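PDB 4XBZ: EvdO1 from Micromonospora carbonacea, which probably acts as a metal- and oxygen-dependent oxygenase of the phytanoyl-CoA dioxygenase family, carrying out oxidative cyclization in orthosomycin antibiotic biosynthesis. Local coordinates for residues A75-L79 / K114-I118; V106-V112 / W143-F148; D180-D186 / R254-E260. All blocks are in the same frame, centred on the assembly; numbering follows the deposited sequence.

Contact 1. Residues A75-L79 / K114-I118; sequences AGRAL and KARPI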
loop_
_atom_site.group_PDB
_atom_site.type_symbol
_atom_site.label_atom_id
_atom_site.label_comp_id
_atom_site.label_asym_id
_atom_site.label_seq_id
_atom_site.Cartn_x
_atom_site.Cartn_y
_atom_site.Cartn_z
ATOM N N ALA A 75 28.717 -14.307 -1.431
ATOM C CA ALA A 75 27.820 -15.174 -2.187
ATOM C C ALA A 75 27.639 -14.620 -3.604
ATOM O O ALA A 75 27.565 -15.374 -4.573
ATOM C CB ALA A 75 26.475 -15.320 -1.473
ATOM N N GLY A 76 27.600 -13.298 -3.720
ATOM C CA GLY A 76 27.540 -12.658 -5.018
ATOM C C GLY A 76 28.767 -12.946 -5.862
ATOM O O GLY A 76 28.652 -13.279 -7.038
ATOM N N ARG A 77 29.948 -12.811 -5.265
ATOM C CA ARG A 77 31.182 -13.079 -5.987
ATOM C C ARG A 77 31.193 -14.529 -6.478
ATOM O O ARG A 77 31.496 -14.811 -7.640
ATOM C CB ARG A 77 32.400 -12.806 -5.108
ATOM C CG ARG A 77 33.720 -13.002 -5.857
ATOM C CD ARG A 77 34.866 -13.310 -4.911
ATOM N NE ARG A 77 34.619 -14.529 -4.147
ATOM C CZ ARG A 77 34.678 -15.760 -4.654
ATOM N NH1 ARG A 77 34.953 -15.949 -5.942
ATOM N NH2 ARG A 77 34.441 -16.806 -3.876
ATOM N N ALA A 78 30.823 -15.432 -5.579
ATOM C CA ALA A 78 30.757 -16.850 -5.888
ATOM C C ALA A 78 29.862 -17.128 -7.092
ATOM O O ALA A 78 30.204 -17.936 -7.942
ATOM C CB ALA A 78 30.271 -17.621 -4.681
ATOM N N LEU A 79 28.724 -16.444 -7.179
ATOM C CA LEU A 79 27.792 -16.689 -8.278
ATOM C C LEU A 79 28.334 -16.163 -9.589
ATOM O O LEU A 79 28.173 -16.783 -10.643
ATOM C CB LEU A 79 26.432 -16.057 -7.984
ATOM C CG LEU A 79 25.628 -16.842 -6.948
ATOM C CD1 LEU A 79 24.616 -15.957 -6.262
ATOM C CD2 LEU A 79 24.955 -18.027 -7.639
ATOM N N LYS A 114 20.194 -20.548 -5.322
ATOM C CA LYS A 114 21.577 -20.904 -5.638
ATOM C C LYS A 114 22.534 -20.670 -4.477
ATOM O O LYS A 114 23.601 -21.254 -4.428
ATOM C CB LYS A 114 22.051 -20.139 -6.882
ATOM C CG LYS A 114 21.381 -20.605 -8.173
ATOM C CD LYS A 114 21.752 -19.732 -9.371
ATOM C CE LYS A 114 21.146 -20.295 -10.662
ATOM N NZ LYS A 114 19.656 -20.499 -10.583
ATOM N N ALA A 115 22.146 -19.839 -3.527
ATOM C CA ALA A 115 23.080 -19.430 -2.489
ATOM C C ALA A 115 22.371 -19.202 -1.163
ATOM O O ALA A 115 21.536 -18.308 -1.040
ATOM C CB ALA A 115 23.815 -18.169 -2.918
ATOM N N ARG A 116 22.740 -19.999 -0.167
ATOM C CA ARG A 116 22.086 -19.981 1.131
ATOM C C ARG A 116 22.082 -18.599 1.817
ATOM O O ARG A 116 21.082 -18.226 2.449
ATOM C CB ARG A 116 22.730 -21.037 2.046
ATOM C CG ARG A 116 21.958 -21.294 3.344
ATOM C CD ARG A 116 22.586 -22.380 4.225
ATOM N NE ARG A 116 22.085 -22.279 5.593
ATOM C CZ ARG A 116 20.980 -22.872 6.029
ATOM N NH1 ARG A 116 20.273 -23.623 5.201
ATOM N NH2 ARG A 116 20.581 -22.718 7.291
ATOM N N PRO A 117 23.185 -17.825 1.706
ATOM C CA PRO A 117 23.083 -16.512 2.354
ATOM C C PRO A 117 22.025 -15.605 1.724
ATOM O O PRO A 117 21.489 -14.721 2.399
ATOM C CB PRO A 117 24.482 -15.919 2.165
ATOM C CG PRO A 117 25.366 -17.105 2.039
ATOM C CD PRO A 117 24.565 -18.103 1.259
ATOM N N ILE A 118 21.732 -15.821 0.447
ATOM C CA ILE A 118 20.754 -14.993 -0.248
ATOM C C ILE A 118 19.295 -15.434 0.054
ATOM O O ILE A 118 18.399 -14.590 0.191
ATOM C CB ILE A 118 21.045 -14.993 -1.763
ATOM C CG1 ILE A 118 22.430 -14.365 -2.015
ATOM C CG2 ILE A 118 19.975 -14.241 -2.523
ATOM C CD1 ILE A 118 22.783 -14.214 -3.488
#
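A75 and L79, one turn apart on helix 66-86, meet the junction where helix 111-114 ends and helix 116-121 begins. Helices 66-86 and 116-121 pack on each other where both lie against the major sheet of a double-stranded beta-helix, and the contact is entirely apolar. The CB of A75 sits among three partners: 4.2 Å from A115 CB, 4.1 Å from P117 CG on the proline ring, and in reach of I118 CG1. So small a side chain lets the backbones come close, with the CA atoms of A75 and A115 6.4 Å apart. One helical turn on, the bond from L79 N to A75 O sets the leucine on the same side. The two methyls of L79 part company. CD1 meets I118 CD1 tip to tip at 3.8 Å and also touches A115 CB. I118 has CG1 anti to its own carbonyl carbon (chi1 -63°) and an extended chi2, which together carry CD1 out to that meeting. The other branch of L79 crosses the aliphatic chain of K114 at about a right angle; beyond it the lysine bends at chi4, and its NZ pairs with D91 and the carbonyl of E109. On the lysine side the closest approach is L79 CD2 to K114 CB, 3.7 Å.

Contact 2. Residues V106-V112 / W143-F148; sequences VRIEYVV and WDSMVF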
loop_
_atom_site.group_PDB
_atom_site.type_symbol
_atom_site.label_atom_id
_atom_site.label_comp_id
_atom_site.label_asym_id
_atom_site.label_seq_id
_atom_site.Cartn_x
_atom_site.Cartn_y
_atom_site.Cartn_z
ATOM N N VAL A 106 25.364 -10.704 -17.232
ATOM C CA VAL A 106 24.926 -9.465 -16.597
ATOM C C VAL A 106 23.843 -9.712 -15.544
ATOM O O VAL A 106 23.542 -8.820 -14.736
ATOM C CB VAL A 106 24.396 -8.444 -17.641
ATOM C CG1 VAL A 106 25.554 -7.875 -18.472
ATOM C CG2 VAL A 106 23.362 -9.086 -18.540
ATOM N N ARG A 107 23.264 -10.914 -15.553
ATOM C CA ARG A 107 22.218 -11.248 -14.595
ATOM C C ARG A 107 22.117 -12.743 -14.362
ATOM O O ARG A 107 22.118 -13.541 -15.303
ATOM C CB ARG A 107 20.869 -10.691 -15.070
ATOM C CG ARG A 107 19.686 -10.893 -14.123
ATOM C CD ARG A 107 18.415 -10.309 -14.747
ATOM N NE ARG A 107 17.182 -10.778 -14.107
ATOM C CZ ARG A 107 16.216 -9.985 -13.628
ATOM N NH1 ARG A 107 16.340 -8.660 -13.692
ATOM N NH2 ARG A 107 15.128 -10.513 -13.065
ATOM N N ILE A 108 22.020 -13.114 -13.092
ATOM C CA ILE A 108 21.785 -14.501 -12.697
ATOM C C ILE A 108 20.395 -14.625 -12.027
ATOM O O ILE A 108 20.090 -13.891 -11.096
ATOM C CB ILE A 108 22.915 -14.999 -11.751
ATOM C CG1 ILE A 108 24.253 -14.996 -12.490
ATOM C CG2 ILE A 108 22.631 -16.387 -11.218
ATOM C CD1 ILE A 108 25.444 -14.970 -11.588
ATOM N N GLU A 109 19.555 -15.543 -12.514
ATOM C CA GLU A 109 18.218 -15.746 -11.933
ATOM C C GLU A 109 18.192 -16.836 -10.878
ATOM O O GLU A 109 18.966 -17.804 -10.945
ATOM C CB GLU A 109 17.187 -16.104 -13.005
ATOM C CG GLU A 109 17.002 -15.064 -14.095
ATOM C CD GLU A 109 16.045 -13.947 -13.732
ATOM O OE1 GLU A 109 15.371 -14.007 -12.679
ATOM O OE2 GLU A 109 15.972 -12.997 -14.534
ATOM N N TYR A 110 17.263 -16.679 -9.935
ATOM C CA TYR A 110 16.993 -17.659 -8.880
ATOM C C TYR A 110 18.215 -17.802 -7.984
ATOM O O TYR A 110 18.649 -18.910 -7.658
ATOM C CB TYR A 110 16.566 -19.009 -9.479
ATOM C CG TYR A 110 15.528 -18.845 -10.558
ATOM C CD1 TYR A 110 14.263 -18.344 -10.250
ATOM C CD2 TYR A 110 15.813 -19.149 -11.884
ATOM C CE1 TYR A 110 13.301 -18.161 -11.237
ATOM C CE2 TYR A 110 14.861 -18.975 -12.885
ATOM C CZ TYR A 110 13.600 -18.473 -12.551
ATOM O OH TYR A 110 12.638 -18.287 -13.522
ATOM N N VAL A 111 18.755 -16.652 -7.584
ATOM C CA VAL A 111 19.930 -16.601 -6.727
ATOM C C VAL A 111 19.566 -17.008 -5.311
ATOM O O VAL A 111 20.440 -17.344 -4.518
ATOM C CB VAL A 111 20.556 -15.196 -6.708
ATOM C CG1 VAL A 111 20.998 -14.788 -8.111
ATOM C CG2 VAL A 111 19.560 -14.200 -6.161
ATOM N N VAL A 112 18.276 -16.969 -4.990
ATOM C CA VAL A 112 17.812 -17.410 -3.680
ATOM C C VAL A 112 17.929 -18.941 -3.566
ATOM O O VAL A 112 18.239 -19.481 -2.509
ATOM C CB VAL A 112 16.352 -16.947 -3.425
ATOM C CG1 VAL A 112 15.581 -17.963 -2.585
ATOM C CG2 VAL A 112 16.333 -15.551 -2.798
ATOM N N TRP A 143 9.966 -12.550 -8.852
ATOM C CA TRP A 143 11.304 -12.553 -9.399
ATOM C C TRP A 143 12.332 -12.387 -8.293
ATOM O O TRP A 143 12.129 -11.610 -7.353
ATOM C CB TRP A 143 11.457 -11.447 -10.460
ATOM C CG TRP A 143 10.891 -11.835 -11.815
ATOM C CD1 TRP A 143 11.594 -12.335 -12.893
ATOM C CD2 TRP A 143 9.514 -11.784 -12.232
ATOM N NE1 TRP A 143 10.737 -12.589 -13.942
ATOM C CE2 TRP A 143 9.460 -12.260 -13.565
ATOM C CE3 TRP A 143 8.327 -11.373 -11.615
ATOM C CZ2 TRP A 143 8.265 -12.332 -14.285
ATOM C CZ3 TRP A 143 7.135 -11.452 -12.332
ATOM C CH2 TRP A 143 7.114 -11.928 -13.653
ATOM N N ASP A 144 13.420 -13.148 -8.387
ATOM C CA ASP A 144 14.584 -12.942 -7.531
ATOM C C ASP A 144 15.846 -13.152 -8.377
ATOM O O ASP A 144 15.969 -14.135 -9.112
ATOM C CB ASP A 144 14.551 -13.859 -6.288
ATOM C CG ASP A 144 15.021 -15.299 -6.569
ATOM O OD1 ASP A 144 16.251 -15.530 -6.585
ATOM O OD2 ASP A 144 14.167 -16.209 -6.741
ATOM N N SER A 145 16.780 -12.216 -8.294
ATOM C CA SER A 145 17.944 -12.261 -9.177
ATOM C C SER A 145 19.062 -11.359 -8.688
ATOM O O SER A 145 18.862 -10.547 -7.796
ATOM C CB SER A 145 17.552 -11.849 -10.604
ATOM O OG SER A 145 17.023 -10.531 -10.632
ATOM N N MET A 146 20.238 -11.508 -9.285
ATOM C CA MET A 146 21.290 -10.541 -9.080
ATOM C C MET A 146 21.658 -9.928 -10.413
ATOM O O MET A 146 21.799 -10.635 -11.421
ATOM C CB MET A 146 22.502 -11.170 -8.420
ATOM C CG MET A 146 23.533 -10.142 -7.988
ATOM S SD MET A 146 24.936 -10.908 -7.162
ATOM C CE MET A 146 25.564 -11.921 -8.489
ATOM N N VAL A 147 21.780 -8.601 -10.417
ATOM C CA VAL A 147 22.217 -7.858 -11.595
ATOM C C VAL A 147 23.539 -7.172 -11.294
ATOM O O VAL A 147 23.761 -6.671 -10.184
ATOM C CB VAL A 147 21.173 -6.815 -12.041
ATOM C CG1 VAL A 147 21.651 -6.061 -13.282
ATOM C CG2 VAL A 147 19.833 -7.484 -12.320
ATOM N N PHE A 148 24.418 -7.154 -12.288
ATOM C CA PHE A 148 25.760 -6.589 -12.139
ATOM C C PHE A 148 26.226 -6.169 -13.517
ATOM O O PHE A 148 25.839 -6.779 -14.512
ATOM C CB PHE A 148 26.716 -7.612 -11.526
ATOM C CG PHE A 148 26.627 -8.965 -12.179
ATOM C CD1 PHE A 148 25.624 -9.861 -11.817
ATOM C CD2 PHE A 148 27.508 -9.318 -13.190
ATOM C CE1 PHE A 148 25.510 -11.100 -12.442
ATOM C CE2 PHE A 148 27.403 -10.550 -13.817
ATOM C CZ PHE A 148 26.400 -11.443 -13.444
HETATM O O HOH W 1 13.050 -15.074 -10.856
#
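Strands 106-109 and 143-147 run antiparallel, their axes at 146°, with I108 and M146 as the hydrogen-bonded pair (I108 N to M146 O and M146 N to I108 O, both 3.0 Å) and further bonds from F148 N to V106 O and Y110 N to D144 O. R107, E109, S145 and V147 share one face. The R107 chain runs extended past V147 CG2, and S145 OG sits 3.0 Å above the centre of its guanidinium plane, too badly angled for a hydrogen bond. E109 folds back at chi2 (-84°), bringing OE2 2.6 Å from R107 NE in a salt bridge that meets the carboxylate from above its plane. E109 OE1 accepts from a water that in turn accepts from D144 N. These strands belong to the major sheet of the double-stranded beta-helix; R107 lies on the side nearer the nickel site, and its NH1 bonds a bound glycerol. I108 and M146 point to the other face; I108 CD1 packs 4.0 Å from F148 CE1, and the V111 side chain, from the following helix, crosses that of M146 at about a right angle. The F148 ring lays one face against V106 O. Where strand 105-109 gives way to helix 111-114, D144 of the partner strand meets the helix start: its OD1, 2.9 Å from V111 N, accepts a bond from V112 N at 3.0 Å (163°).

Contact 3. Residues D180-D186 / R254-E260; sequences DAGIYLD and RRVIYFE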
loop_
_atom_site.group_PDB
_atom_site.type_symbol
_atom_site.label_atom_id
_atom_site.label_comp_id
_atom_site.label_asym_id
_atom_site.label_seq_id
_atom_site.Cartn_x
_atom_site.Cartn_y
_atom_site.Cartn_z
ATOM N N ASP A 180 9.974 -3.661 -6.757
ATOM C CA ASP A 180 11.356 -4.129 -6.800
ATOM C C ASP A 180 12.147 -3.676 -5.576
ATOM O O ASP A 180 12.241 -2.479 -5.307
ATOM C CB ASP A 180 12.052 -3.592 -8.043
ATOM C CG ASP A 180 12.095 -4.587 -9.149
ATOM O OD1 ASP A 180 12.198 -5.794 -8.846
ATOM O OD2 ASP A 180 12.024 -4.160 -10.316
ATOM N N ALA A 181 12.718 -4.620 -4.838
ATOM C CA ALA A 181 13.656 -4.268 -3.783
ATOM C C ALA A 181 15.066 -4.556 -4.273
ATOM O O ALA A 181 15.409 -5.709 -4.568
ATOM C CB ALA A 181 13.366 -5.026 -2.519
ATOM N N GLY A 182 15.868 -3.500 -4.378
ATOM C CA GLY A 182 17.230 -3.604 -4.869
ATOM C C GLY A 182 18.181 -3.475 -3.708
ATOM O O GLY A 182 18.289 -2.407 -3.107
ATOM N N ILE A 183 18.849 -4.574 -3.370
ATOM C CA ILE A 183 19.810 -4.574 -2.274
ATOM C C ILE A 183 21.239 -4.463 -2.830
ATOM O O ILE A 183 21.692 -5.295 -3.621
ATOM C CB ILE A 183 19.634 -5.819 -1.421
ATOM C CG1 ILE A 183 18.167 -5.909 -1.005
ATOM C CG2 ILE A 183 20.545 -5.781 -0.209
ATOM C CD1 ILE A 183 17.824 -7.109 -0.158
ATOM N N TYR A 184 21.926 -3.396 -2.440
ATOM C CA TYR A 184 23.192 -3.036 -3.065
ATOM C C TYR A 184 24.403 -3.674 -2.389
ATOM O O TYR A 184 24.632 -3.497 -1.186
ATOM C CB TYR A 184 23.334 -1.515 -3.089
ATOM C CG TYR A 184 22.520 -0.900 -4.190
ATOM C CD1 TYR A 184 21.132 -1.012 -4.199
ATOM C CD2 TYR A 184 23.128 -0.223 -5.235
ATOM C CE1 TYR A 184 20.377 -0.468 -5.212
ATOM C CE2 TYR A 184 22.377 0.337 -6.245
ATOM C CZ TYR A 184 20.993 0.209 -6.228
ATOM O OH TYR A 184 20.230 0.743 -7.241
ATOM N N LEU A 185 25.169 -4.418 -3.182
ATOM C CA LEU A 185 26.369 -5.080 -2.694
ATOM C C LEU A 185 27.575 -4.172 -2.924
ATOM O O LEU A 185 28.575 -4.240 -2.210
ATOM C CB LEU A 185 26.586 -6.414 -3.397
ATOM C CG LEU A 185 25.428 -7.407 -3.409
ATOM C CD1 LEU A 185 25.912 -8.828 -3.699
ATOM C CD2 LEU A 185 24.638 -7.347 -2.113
ATOM N N ASP A 186 27.477 -3.330 -3.941
ATOM C CA ASP A 186 28.540 -2.393 -4.242
ATOM C C ASP A 186 27.969 -0.983 -4.211
ATOM O O ASP A 186 26.761 -0.803 -4.423
ATOM C CB ASP A 186 29.167 -2.726 -5.595
ATOM C CG ASP A 186 29.646 -4.152 -5.662
ATOM O OD1 ASP A 186 30.333 -4.604 -4.714
ATOM O OD2 ASP A 186 29.315 -4.831 -6.652
ATOM N N ARG A 254 29.250 -3.017 -9.769
ATOM C CA ARG A 254 27.895 -2.576 -9.405
ATOM C C ARG A 254 26.893 -3.729 -9.311
ATOM O O ARG A 254 26.020 -3.877 -10.156
ATOM C CB ARG A 254 27.401 -1.532 -10.411
ATOM C CG ARG A 254 28.215 -0.248 -10.401
ATOM C CD ARG A 254 27.336 0.946 -10.130
ATOM N NE ARG A 254 26.038 0.520 -9.643
ATOM C CZ ARG A 254 24.880 0.797 -10.232
ATOM N NH1 ARG A 254 24.831 1.542 -11.321
ATOM N NH2 ARG A 254 23.768 0.320 -9.711
ATOM N N ARG A 255 27.043 -4.558 -8.290
ATOM C CA ARG A 255 26.159 -5.697 -8.118
ATOM C C ARG A 255 24.942 -5.320 -7.264
ATOM O O ARG A 255 25.082 -4.763 -6.168
ATOM C CB ARG A 255 26.916 -6.873 -7.482
ATOM C CG ARG A 255 28.218 -7.265 -8.201
ATOM C CD ARG A 255 29.119 -8.093 -7.295
ATOM N NE ARG A 255 29.542 -7.369 -6.097
ATOM C CZ ARG A 255 29.990 -7.952 -4.989
ATOM N NH1 ARG A 255 30.066 -9.280 -4.927
ATOM N NH2 ARG A 255 30.343 -7.213 -3.937
ATOM N N VAL A 256 23.755 -5.641 -7.777
ATOM C CA VAL A 256 22.513 -5.447 -7.040
ATOM C C VAL A 256 21.661 -6.720 -7.042
ATOM O O VAL A 256 21.422 -7.312 -8.094
ATOM C CB VAL A 256 21.671 -4.291 -7.625
ATOM C CG1 VAL A 256 20.352 -4.147 -6.847
ATOM C CG2 VAL A 256 22.447 -2.983 -7.596
ATOM N N ILE A 257 21.215 -7.132 -5.859
ATOM C CA ILE A 257 20.281 -8.242 -5.716
ATOM C C ILE A 257 18.850 -7.707 -5.690
ATOM O O ILE A 257 18.520 -6.891 -4.827
ATOM C CB ILE A 257 20.560 -9.048 -4.430
ATOM C CG1 ILE A 257 21.796 -9.920 -4.602
ATOM C CG2 ILE A 257 19.381 -9.935 -4.064
ATOM C CD1 ILE A 257 22.215 -10.607 -3.324
ATOM N N TYR A 258 18.027 -8.150 -6.647
ATOM C CA TYR A 258 16.642 -7.683 -6.792
ATOM C C TYR A 258 15.643 -8.751 -6.391
ATOM O O TYR A 258 15.613 -9.842 -6.970
ATOM C CB TYR A 258 16.321 -7.249 -8.236
ATOM C CG TYR A 258 16.946 -5.934 -8.653
ATOM C CD1 TYR A 258 16.371 -4.714 -8.289
ATOM C CD2 TYR A 258 18.116 -5.908 -9.412
ATOM C CE1 TYR A 258 16.941 -3.502 -8.668
ATOM C CE2 TYR A 258 18.699 -4.701 -9.785
ATOM C CZ TYR A 258 18.109 -3.496 -9.411
ATOM O OH TYR A 258 18.695 -2.295 -9.793
ATOM N N PHE A 259 14.820 -8.404 -5.409
ATOM C CA PHE A 259 13.609 -9.142 -5.055
ATOM C C PHE A 259 12.354 -8.370 -5.476
ATOM O O PHE A 259 12.127 -7.281 -4.950
ATOM C CB PHE A 259 13.538 -9.367 -3.546
ATOM C CG PHE A 259 14.668 -10.160 -2.974
ATOM C CD1 PHE A 259 15.411 -11.036 -3.760
ATOM C CD2 PHE A 259 14.959 -10.066 -1.619
ATOM C CE1 PHE A 259 16.442 -11.773 -3.200
ATOM C CE2 PHE A 259 15.986 -10.794 -1.054
ATOM C CZ PHE A 259 16.729 -11.649 -1.838
ATOM N N GLU A 260 11.538 -8.902 -6.390
ATOM C CA GLU A 260 10.194 -8.333 -6.608
ATOM C C GLU A 260 9.132 -8.978 -5.713
ATOM O O GLU A 260 9.212 -10.156 -5.366
ATOM C CB GLU A 260 9.726 -8.452 -8.059
ATOM C CG GLU A 260 8.471 -7.591 -8.337
ATOM C CD GLU A 260 7.687 -8.005 -9.594
ATOM O OE1 GLU A 260 6.947 -9.027 -9.561
ATOM O OE2 GLU A 260 7.793 -7.295 -10.616
HETATM O O HOH W 2 18.096 -0.312 -7.874
HETATM O O HOH W 3 21.491 -0.539 -9.756
HETATM O O HOH W 4 26.057 -1.969 -6.524
#
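Central strands of the major sheet in the double-stranded beta-helix, 180-184 and 256-260 pair antiparallel with their axes at 159°. A181 with F259 and I183 with I257 are the hydrogen-bonded pairs, the straightest bond being I183 N to I257 O (2.8 Å, 176°), and L185 N extends the pattern to R255 O. G182 sits opposite Y258, whose ring carbon CD1 lies 3.7 Å from G182 CA. Beside it V256 sets CG2 over the centre of the Y184 ring, 3.6 Å from the centroid, a CH-pi contact. The guanidinium of R254, bent at chi2 and chi3, lies alongside that ring, their planes 3° apart, and its NH1 bonds N192. One water joins Y184 OH to Y258 OH. On the opposite face, with I257, I183 CD1 packs near the F259 ring; L185, just past its strand end, reaches I257 CD1 with CD1 (4.1 Å). Where strand 180-184 has ended and strand 256-260 has yet to begin, R255 grips D186 side-on in a nearly coplanar salt bridge: NE reaches OD2 (2.6 Å) and NH2 reaches OD1 (2.7 Å), both on the syn side. R255 N donates to D186 OD2 on its anti side (2.8 Å), so three bonds hold the carboxylate and fix its rotation. At the far end the nearest D180 side-chain atom is about 5 Å from the nickel ion bound by H160, D162 and H244, a facial triad as in non-haem iron(II) oxygenases.

Contact 1 lies about 10 Å (centre to centre) from contact 2 and 13 Å from contact 3, while contacts 2 and 3 are 9 Å apart. Contacts 2 and 3 are successive parts of one sheet: strands 139-147 and 256-263 are neighbours, joined by bonds such as V147 O to V256 N, giving the order 179-184, 256-263, 139-147, 105-109. Contact 1 adds the helical layer against it, with I118 meeting I257 and V111, and G76 meeting M146. Along the chain the segments of contacts 1 and 2 alternate, and both close before contact 3 opens. The face carrying R107 and D180 lies toward the nickel site; the helices pack on the face carrying M146 and I257.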